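Local coordinates for prenyltransference for protein (Lavandula lanata, PDB 5HC8), which probably catalyses the head-to-middle condensation of two dimethylallyl diphosphate molecules to lavandulyl diphosphate, using a fold of the cis-prenyltransferase (undecaprenyl diphosphate synthase) family, at residues 18-23 with 218-223; 61-66 with 137-142; 144-149 with 200-205. One frame throughout, in Å; residues are numbered along the deposited sequence.

Contact 1 (18-23 with 218-223); sequences IIIDGH and KLFPDF. With MG (magnesium ion), chain B; PIS (trihydrogen thiodiphosphate), chain C; ISY (3-methylbut-3-enylsulfanyl(phosphonooxy)phosphinic acid), chain F; 61G (2-methylbuta-1,3-diene), chain D.
The loop that leaves strand 15-19 at the diphosphate site of this cis-prenyltransferase fold is backed by the 3-10 turn 220-222, and Phe220 makes the largest share of the contact. Its ring lies under Ile20, whose CG2 sits 3.5 Å from the ring centroid and almost on the ring normal, a CH-pi contact over the face. Ile18 CG2 reaches the same ring obliquely at CE1. Phe220 CG is anti to its own N (chi1 -167°), which carries the ring back along the strand while the backbone stays beside Asp21: Phe220 N donates to Asp21 O at 2.9 Å. An alanine here removes the ring under Ile20 CG2 and would probably leave a gap behind the loop that presents Asp21 and His23.

On the ligand side, Asp21 OD1 binds the magnesium ion at 2.1 Å, together with one oxygen each of the thiodiphosphate PIS (O2) and of ISY (O7) and two waters; Asp21 OD2 is salt-bridged to Arg193. Gly22 has no room for a side chain: a CB would hit Leu219 CD2. It occupies the N-cap of helix 23-30, whose first turn receives the thiodiphosphate. His23 packs its CD2 on Pro221 CG at 3.8 Å, and PIS O4 lies at the imidazole edge, gripped twice, by His23 N at 2.9 Å and by His23 ND1 at 2.7 Å.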
# COMPACT_ATOMS: atom_id res chain seq x y z
N ILE A 18 11.05 0.48 -7.88
CA ILE A 18 12.07 0.22 -6.90
C ILE A 18 12.20 1.26 -5.81
O ILE A 18 12.31 2.45 -6.09
CB ILE A 18 13.47 0.13 -7.58
CG1 ILE A 18 13.46 -0.97 -8.66
CG2 ILE A 18 14.53 -0.19 -6.55
CD1 ILE A 18 14.78 -1.15 -9.41
N ILE A 19 12.12 0.81 -4.57
CA ILE A 19 12.44 1.64 -3.40
C ILE A 19 13.87 1.43 -2.96
O ILE A 19 14.23 0.37 -2.47
CB ILE A 19 11.47 1.31 -2.23
CG1 ILE A 19 10.02 1.60 -2.62
CG2 ILE A 19 11.80 2.06 -0.95
CD1 ILE A 19 9.02 1.24 -1.56
N ILE A 20 14.70 2.47 -3.11
CA ILE A 20 16.10 2.42 -2.72
C ILE A 20 16.25 2.78 -1.26
O ILE A 20 15.54 3.65 -0.72
CB ILE A 20 16.99 3.34 -3.67
CG1 ILE A 20 16.65 4.81 -3.53
CG2 ILE A 20 16.79 2.95 -5.16
CD1 ILE A 20 17.32 5.70 -4.54
N ASP A 21 17.14 2.06 -0.59
CA ASP A 21 17.29 2.19 0.83
C ASP A 21 18.60 1.55 1.27
O ASP A 21 19.15 0.71 0.53
CB ASP A 21 16.07 1.56 1.53
CG ASP A 21 15.81 2.12 2.95
OD1 ASP A 21 16.22 3.27 3.13
OD2 ASP A 21 15.32 1.38 3.84
N GLY A 22 19.04 1.83 2.48
CA GLY A 22 20.16 1.10 3.09
C GLY A 22 21.50 1.79 2.82
O GLY A 22 22.54 1.23 3.09
N HIS A 23 21.47 3.00 2.31
CA HIS A 23 22.73 3.70 1.94
C HIS A 23 23.59 4.08 3.13
O HIS A 23 24.78 3.97 3.07
CB HIS A 23 22.45 4.95 1.13
CG HIS A 23 21.74 4.70 -0.16
ND1 HIS A 23 20.36 4.64 -0.26
CD2 HIS A 23 22.20 4.54 -1.42
CE1 HIS A 23 20.02 4.45 -1.52
NE2 HIS A 23 21.12 4.39 -2.24
N LYS A 218 19.45 -6.95 0.76
CA LYS A 218 20.56 -6.26 0.13
C LYS A 218 20.47 -4.77 0.24
O LYS A 218 19.47 -4.22 -0.08
CB LYS A 218 20.68 -6.59 -1.36
CG LYS A 218 21.37 -7.90 -1.62
CD LYS A 218 22.60 -7.68 -2.49
CE LYS A 218 23.24 -9.00 -2.76
NZ LYS A 218 23.76 -8.97 -4.15
N LEU A 219 21.57 -4.13 0.65
CA LEU A 219 21.62 -2.70 0.81
C LEU A 219 21.79 -2.09 -0.58
O LEU A 219 22.49 -2.64 -1.45
CB LEU A 219 22.76 -2.29 1.77
CG LEU A 219 22.75 -2.91 3.18
CD1 LEU A 219 23.94 -2.34 3.93
CD2 LEU A 219 21.43 -2.68 3.92
N PHE A 220 21.11 -1.00 -0.86
CA PHE A 220 21.01 -0.63 -2.26
C PHE A 220 22.39 -0.36 -2.95
O PHE A 220 22.51 -0.59 -4.15
CB PHE A 220 20.15 0.55 -2.53
CG PHE A 220 19.83 0.69 -4.02
CD1 PHE A 220 18.90 -0.14 -4.61
CD2 PHE A 220 20.48 1.60 -4.80
CE1 PHE A 220 18.64 -0.08 -5.96
CE2 PHE A 220 20.19 1.70 -6.14
CZ PHE A 220 19.28 0.86 -6.72
N PRO A 221 23.39 0.18 -2.22
CA PRO A 221 24.67 0.29 -2.93
C PRO A 221 25.22 -1.06 -3.46
O PRO A 221 26.05 -1.05 -4.38
CB PRO A 221 25.60 0.89 -1.87
CG PRO A 221 24.72 1.74 -1.08
CD PRO A 221 23.44 0.87 -0.93
N ASP A 222 24.80 -2.18 -2.87
CA ASP A 222 25.19 -3.54 -3.34
C ASP A 222 24.24 -4.12 -4.40
O ASP A 222 24.48 -5.22 -4.90
CB ASP A 222 25.29 -4.51 -2.15
CG ASP A 222 26.42 -4.17 -1.21
OD1 ASP A 222 27.45 -3.67 -1.70
OD2 ASP A 222 26.24 -4.34 0.03
N PHE A 223 23.21 -3.37 -4.77
CA PHE A 223 22.12 -3.87 -5.58
C PHE A 223 22.46 -3.68 -7.03
O PHE A 223 22.67 -2.58 -7.48
CB PHE A 223 20.84 -3.07 -5.27
CG PHE A 223 19.61 -3.64 -5.87
CD1 PHE A 223 19.28 -3.36 -7.19
CD2 PHE A 223 18.75 -4.44 -5.14
CE1 PHE A 223 18.12 -3.85 -7.79
CE2 PHE A 223 17.59 -4.94 -5.74
CZ PHE A 223 17.29 -4.65 -7.06
MG MG B . 16.38 4.45 4.89
P1 PIS C . 19.53 4.18 5.50
O1 PIS C . 19.83 5.35 4.45
P2 PIS C . 18.99 5.83 3.19
S1 PIS C . 17.46 5.91 3.79
O2 PIS C . 18.22 3.41 5.21
O3 PIS C . 20.73 3.23 5.52
O4 PIS C . 19.15 4.73 2.20
O5 PIS C . 19.29 4.93 6.85
O6 PIS C . 19.59 7.27 2.80
P1 ISY F . 11.95 4.92 6.16
O2 ISY F . 12.20 5.96 4.90
P3 ISY F . 13.43 6.04 3.91
O4 ISY F . 12.74 3.57 5.96
O5 ISY F . 10.44 4.66 6.45
O6 ISY F . 12.52 5.66 7.36
O7 ISY F . 14.69 5.70 4.62
O8 ISY F . 13.36 7.44 3.15
S9 ISY F . 13.11 4.44 2.54
C10 ISY F . 11.97 5.20 1.41
C11 ISY F . 12.83 5.34 0.18
C12 ISY F . 12.90 6.63 -0.59
C13 ISY F . 13.74 6.69 -1.78
C14 ISY F . 12.30 7.88 -0.07
CAC 61G D . 16.35 9.01 -0.04
CAE 61G D . 17.62 8.44 -0.74
CAB 61G D . 18.08 8.74 -2.14
CAD 61G D . 18.31 7.41 -0.06
CAA 61G D . 17.79 7.15 1.24
O HOH W 1 15.28 3.04 5.90
O HOH W 2 16.76 5.55 6.80

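Contact 2 (61-66 with 137-142). With ISY (3-methylbut-3-enylsulfanyl(phosphonooxy)phosphinic acid), chain F; 61G (2-methylbuta-1,3-diene), chain D.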
# COMPACT_ATOMS: atom_id res chain seq x y z
N THR A 61 10.23 2.44 -12.65
CA THR A 61 10.22 3.62 -11.75
C THR A 61 11.22 3.45 -10.63
O THR A 61 11.24 2.41 -9.97
CB THR A 61 8.82 3.80 -11.16
OG1 THR A 61 7.89 4.11 -12.19
CG2 THR A 61 8.84 4.96 -10.16
N ILE A 62 12.10 4.44 -10.44
CA ILE A 62 13.01 4.45 -9.31
C ILE A 62 12.62 5.60 -8.39
O ILE A 62 12.50 6.77 -8.80
CB ILE A 62 14.49 4.60 -9.71
CG1 ILE A 62 14.93 3.41 -10.56
CG2 ILE A 62 15.36 4.81 -8.48
CD1 ILE A 62 16.34 3.56 -11.16
N TRP A 63 12.31 5.27 -7.15
CA TRP A 63 11.95 6.31 -6.16
C TRP A 63 13.18 6.81 -5.48
O TRP A 63 13.90 6.02 -4.86
CB TRP A 63 11.06 5.76 -5.07
CG TRP A 63 10.39 6.76 -4.18
CD1 TRP A 63 9.97 8.06 -4.47
CD2 TRP A 63 9.96 6.51 -2.85
NE1 TRP A 63 9.31 8.58 -3.39
CE2 TRP A 63 9.23 7.63 -2.41
CE3 TRP A 63 10.02 5.40 -2.02
CZ2 TRP A 63 8.69 7.70 -1.12
CZ3 TRP A 63 9.51 5.50 -0.78
CH2 TRP A 63 8.81 6.60 -0.36
N ALA A 64 13.44 8.12 -5.58
CA ALA A 64 14.73 8.68 -5.07
C ALA A 64 14.54 9.64 -3.88
O ALA A 64 15.45 9.91 -3.12
CB ALA A 64 15.45 9.41 -6.18
N LEU A 65 13.34 10.20 -3.74
CA LEU A 65 13.24 11.23 -2.71
C LEU A 65 11.78 11.39 -2.37
O LEU A 65 11.00 11.65 -3.24
CB LEU A 65 13.85 12.51 -3.22
CG LEU A 65 13.97 13.55 -2.10
CD1 LEU A 65 15.21 13.32 -1.26
CD2 LEU A 65 14.00 14.95 -2.69
N SER A 66 11.46 11.18 -1.11
CA SER A 66 10.15 11.43 -0.53
C SER A 66 10.02 12.82 0.09
O SER A 66 11.04 13.47 0.38
CB SER A 66 9.83 10.38 0.57
OG SER A 66 10.56 10.63 1.77
N ILE A 137 10.78 6.35 -15.11
CA ILE A 137 10.31 7.45 -14.24
C ILE A 137 11.22 7.56 -13.02
O ILE A 137 11.50 6.56 -12.32
CB ILE A 137 8.87 7.23 -13.78
CG1 ILE A 137 7.95 7.39 -14.98
CG2 ILE A 137 8.44 8.25 -12.69
CD1 ILE A 137 6.51 6.93 -14.75
N LEU A 138 11.73 8.77 -12.80
CA LEU A 138 12.42 9.11 -11.57
C LEU A 138 11.37 9.84 -10.72
O LEU A 138 10.91 10.89 -11.08
CB LEU A 138 13.65 9.95 -11.82
CG LEU A 138 14.42 10.33 -10.55
CD1 LEU A 138 15.07 9.18 -9.81
CD2 LEU A 138 15.44 11.38 -10.91
N ALA A 139 11.00 9.24 -9.60
CA ALA A 139 10.07 9.82 -8.63
C ALA A 139 10.86 10.54 -7.54
O ALA A 139 11.56 9.94 -6.75
CB ALA A 139 9.17 8.71 -8.04
N VAL A 140 10.70 11.85 -7.52
CA VAL A 140 11.48 12.74 -6.70
C VAL A 140 10.58 13.84 -6.10
O VAL A 140 9.73 14.44 -6.78
CB VAL A 140 12.70 13.21 -7.55
CG1 VAL A 140 12.23 14.04 -8.72
CG2 VAL A 140 13.73 13.84 -6.70
N ALA A 141 10.69 14.00 -4.77
CA ALA A 141 9.73 14.74 -4.00
C ALA A 141 8.35 14.20 -4.25
O ALA A 141 7.42 14.95 -4.41
CB ALA A 141 9.79 16.26 -4.32
N TYR A 142 8.24 12.88 -4.32
CA TYR A 142 6.99 12.12 -4.61
C TYR A 142 6.59 11.39 -3.34
O TYR A 142 7.45 10.66 -2.73
CB TYR A 142 7.20 11.04 -5.72
CG TYR A 142 5.92 10.27 -5.86
CD1 TYR A 142 4.87 10.80 -6.62
CD2 TYR A 142 5.69 9.18 -5.08
CE1 TYR A 142 3.64 10.19 -6.65
CE2 TYR A 142 4.47 8.55 -5.05
CZ TYR A 142 3.46 9.03 -5.91
OH TYR A 142 2.24 8.46 -5.80
P1 ISY F . 11.95 4.92 6.16
O2 ISY F . 12.20 5.96 4.90
P3 ISY F . 13.43 6.04 3.91
O4 ISY F . 12.74 3.57 5.96
O5 ISY F . 10.44 4.66 6.45
O6 ISY F . 12.52 5.66 7.36
O7 ISY F . 14.69 5.70 4.62
O8 ISY F . 13.36 7.44 3.15
S9 ISY F . 13.11 4.44 2.54
C10 ISY F . 11.97 5.20 1.41
C11 ISY F . 12.83 5.34 0.18
C12 ISY F . 12.90 6.63 -0.59
C13 ISY F . 13.74 6.69 -1.78
C14 ISY F . 12.30 7.88 -0.07
CAC 61G D . 16.35 9.01 -0.04
CAE 61G D . 17.62 8.44 -0.74
CAB 61G D . 18.08 8.74 -2.14
CAD 61G D . 18.31 7.41 -0.06
CAA 61G D . 17.79 7.15 1.24
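The Trp63 indole carries the 3-methylbut-3-enyl tail of the thiolodiphosphate ISY on one face, with ISY C14 3.5 Å above the ring plane and offset toward the rim; the Phe203 ring is stacked on the opposite face. At the indole edge, close to the ring plane, lies Tyr142 O, which accepts a hydrogen bond from Trp63 NE1 at 2.9 Å. Two neighbouring strands of the central parallel sheet, 59-65 and 135-140, set this up. Their segments run at 24° to each other, in register from Thr61 beside Ile137 to Trp63 beside Ala139. Ile137 O receives Ile62 N, Ile62 O receives Ala139 N, and Ala139 O receives Ala64 N, the last bond 2.9 Å long and nearly straight at 177°.

Trp63 and Ala139 share a face of the sheet, and Trp63 swings its indole away from its own N (chi1 -167°), which rests CD1 on Ala139 CB at 3.7 Å and takes NE1 to Tyr142. Together with the Phe203 stack, that bond is likely to limit the indole's rotation. Thr61 lies side by side with Ile137 on this face, its hydroxyl bonded to His15. Ala64 CB points at the neighbouring strand and meets Leu138 CD1 at 3.7 Å, and Trp45 of helix 34-54 touches both. Farther along, Leu65 CB packs on Val140 CG2, and Tyr142 N donates to Leu65 O at 3.2 Å.

Contact 3 (144-149 with 200-205); sequences GREDIV and LSNFFL. With ISY (3-methylbut-3-enylsulfanyl(phosphonooxy)phosphinic acid), chain F.
Asn202 lays its side-chain amide across the first turn of helix 144-160, crossing Arg145 and Glu146 at about right angles and meeting each with a different end. Asn202 OD1 receives Arg145 N at 2.9 Å, in the carbonyl plane and on a lone pair, with the bond nearly straight at 172°. Asn202 ND2 donates to the syn lone pair of Glu146 OE1, also at 2.9 Å; Gln68 takes a further bond from this nitrogen. A chi1 of -172° stretches the amide out from the type I' turn 200-203 to the helix. Its backbone joins in: Asn202 O accepts Gly144 N at 2.8 Å, the donor standing above the carbonyl plane.

Gly144 lets the turn come this near, because a CB on it would collide with Phe203 O. Leu205 completes the apolar part, its CD1 resting on Arg145 CG at 3.8 Å and its CB near Ile148 CD1. Water 3 bridges Gly144 O and Leu205 N. The guanidinium of Arg145 goes on to the second subunit, where it salt-bridges Glu171, and Trp206 takes a hydrogen bond on its backbone O and a cation-pi contact on its ring.

Next to Asn202, Ser201 OG donates to ISY O5 at 2.7 Å. Two N-H groups at the helix start, which probably carries partial positive charge, are thus satisfied by one asparagine, adjoining a serine that donates to one diphosphate oxygen.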
# COMPACT_ATOMS: atom_id res chain seq x y z
N GLY A 144 3.04 9.13 -1.80
CA GLY A 144 1.76 8.56 -2.20
C GLY A 144 0.52 9.27 -1.65
O GLY A 144 -0.45 9.46 -2.35
N ARG A 145 0.56 9.66 -0.36
CA ARG A 145 -0.51 10.46 0.25
C ARG A 145 -0.64 11.79 -0.51
O ARG A 145 -1.73 12.17 -0.84
CB ARG A 145 -0.19 10.80 1.72
CG ARG A 145 -0.34 9.66 2.68
CD ARG A 145 -1.75 9.41 3.02
NE ARG A 145 -2.01 8.40 4.07
CZ ARG A 145 -2.06 8.58 5.39
NH1 ARG A 145 -1.69 9.73 5.97
NH2 ARG A 145 -2.40 7.55 6.18
N GLU A 146 0.48 12.42 -0.78
CA GLU A 146 0.48 13.73 -1.43
C GLU A 146 -0.12 13.65 -2.85
O GLU A 146 -0.90 14.52 -3.27
CB GLU A 146 1.86 14.27 -1.56
CG GLU A 146 2.49 14.81 -0.33
CD GLU A 146 2.93 13.74 0.67
OE1 GLU A 146 2.87 12.50 0.42
OE2 GLU A 146 3.40 14.16 1.75
N ASP A 147 0.23 12.59 -3.57
CA ASP A 147 -0.41 12.26 -4.85
C ASP A 147 -1.93 12.17 -4.78
O ASP A 147 -2.65 12.77 -5.60
CB ASP A 147 0.19 10.94 -5.38
CG ASP A 147 0.04 10.73 -6.86
OD1 ASP A 147 -0.37 11.66 -7.65
OD2 ASP A 147 0.42 9.57 -7.25
N ILE A 148 -2.48 11.36 -3.86
CA ILE A 148 -3.83 11.24 -3.70
C ILE A 148 -4.50 12.60 -3.36
O ILE A 148 -5.59 12.93 -3.89
CB ILE A 148 -4.17 10.20 -2.68
CG1 ILE A 148 -3.72 8.80 -3.20
CG2 ILE A 148 -5.65 10.20 -2.30
CD1 ILE A 148 -3.73 7.76 -2.09
N VAL A 149 -3.93 13.36 -2.47
CA VAL A 149 -4.56 14.63 -2.05
C VAL A 149 -4.59 15.60 -3.24
O VAL A 149 -5.60 16.22 -3.50
CB VAL A 149 -3.81 15.27 -0.86
CG1 VAL A 149 -4.31 16.70 -0.58
CG2 VAL A 149 -3.94 14.43 0.40
N LEU A 200 6.14 0.69 2.98
CA LEU A 200 6.06 1.55 1.80
C LEU A 200 6.69 2.89 2.02
O LEU A 200 7.10 3.54 1.04
CB LEU A 200 4.58 1.69 1.39
CG LEU A 200 3.88 0.35 1.11
CD1 LEU A 200 2.40 0.64 0.85
CD2 LEU A 200 4.49 -0.37 -0.09
N SER A 201 6.77 3.34 3.28
CA SER A 201 7.36 4.66 3.54
C SER A 201 6.81 5.83 2.73
O SER A 201 7.52 6.78 2.40
CB SER A 201 8.89 4.63 3.43
OG SER A 201 9.40 3.56 4.20
N ASN A 202 5.53 5.76 2.42
CA ASN A 202 4.77 6.79 1.73
C ASN A 202 5.19 6.91 0.26
O ASN A 202 5.16 7.99 -0.37
CB ASN A 202 4.71 8.12 2.52
CG ASN A 202 3.78 9.11 1.89
OD1 ASN A 202 2.68 8.76 1.47
ND2 ASN A 202 4.22 10.34 1.77
N PHE A 203 5.57 5.75 -0.31
CA PHE A 203 5.59 5.64 -1.77
C PHE A 203 4.16 5.57 -2.32
O PHE A 203 3.17 5.97 -1.67
CB PHE A 203 6.50 4.45 -2.18
CG PHE A 203 6.89 4.36 -3.64
CD1 PHE A 203 7.20 5.47 -4.44
CD2 PHE A 203 7.05 3.09 -4.20
CE1 PHE A 203 7.54 5.35 -5.76
CE2 PHE A 203 7.42 2.94 -5.55
CZ PHE A 203 7.71 4.08 -6.33
N PHE A 204 4.03 5.07 -3.56
CA PHE A 204 2.71 4.79 -4.07
C PHE A 204 1.80 4.12 -3.07
O PHE A 204 2.18 3.16 -2.35
CB PHE A 204 2.77 3.79 -5.30
CG PHE A 204 3.48 4.27 -6.53
CD1 PHE A 204 3.37 5.56 -7.01
CD2 PHE A 204 4.24 3.38 -7.29
CE1 PHE A 204 4.05 5.96 -8.13
CE2 PHE A 204 4.91 3.77 -8.47
CZ PHE A 204 4.80 5.08 -8.91
N LEU A 205 0.54 4.52 -3.08
CA LEU A 205 -0.48 3.89 -2.28
C LEU A 205 -1.61 3.50 -3.21
O LEU A 205 -1.89 2.33 -3.33
CB LEU A 205 -0.99 4.86 -1.16
CG LEU A 205 0.13 5.26 -0.16
CD1 LEU A 205 -0.45 6.30 0.82
CD2 LEU A 205 0.68 4.10 0.60
P1 ISY F . 11.95 4.92 6.16
O2 ISY F . 12.20 5.96 4.90
P3 ISY F . 13.43 6.04 3.91
O4 ISY F . 12.74 3.57 5.96
O5 ISY F . 10.44 4.66 6.45
O6 ISY F . 12.52 5.66 7.36
O7 ISY F . 14.69 5.70 4.62
O8 ISY F . 13.36 7.44 3.15
S9 ISY F . 13.11 4.44 2.54
C10 ISY F . 11.97 5.20 1.41
C11 ISY F . 12.83 5.34 0.18
C12 ISY F . 12.90 6.63 -0.59
C13 ISY F . 13.74 6.69 -1.78
C14 ISY F . 12.30 7.88 -0.07
O HOH W 3 -0.79 7.10 -4.19

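In the fold
From the N terminus, strand 15-19 runs into the ligand loop, and contact 1 ties that loop to the turn ahead of helix 225-237, closing a loop that encloses nearly all the rest of the fold. Contacts 2 and 3 nest inside it in series: contact 2 pairs strands 59-65 and 135-140 before contact 3 joins the start of helix 144-160 to the loop after strand 190-193. Strands 15-19 and 59-65 are sheet neighbours, with the backbone of Ile18 hydrogen-bonded to those of Thr61 and Trp63. Tyr142 OH probably hydrogen-bonds Asp147, linking contact 2 to contact 3, while Ile19 packs on Phe203 between contacts 1 and 3. All three contacts reach ISY.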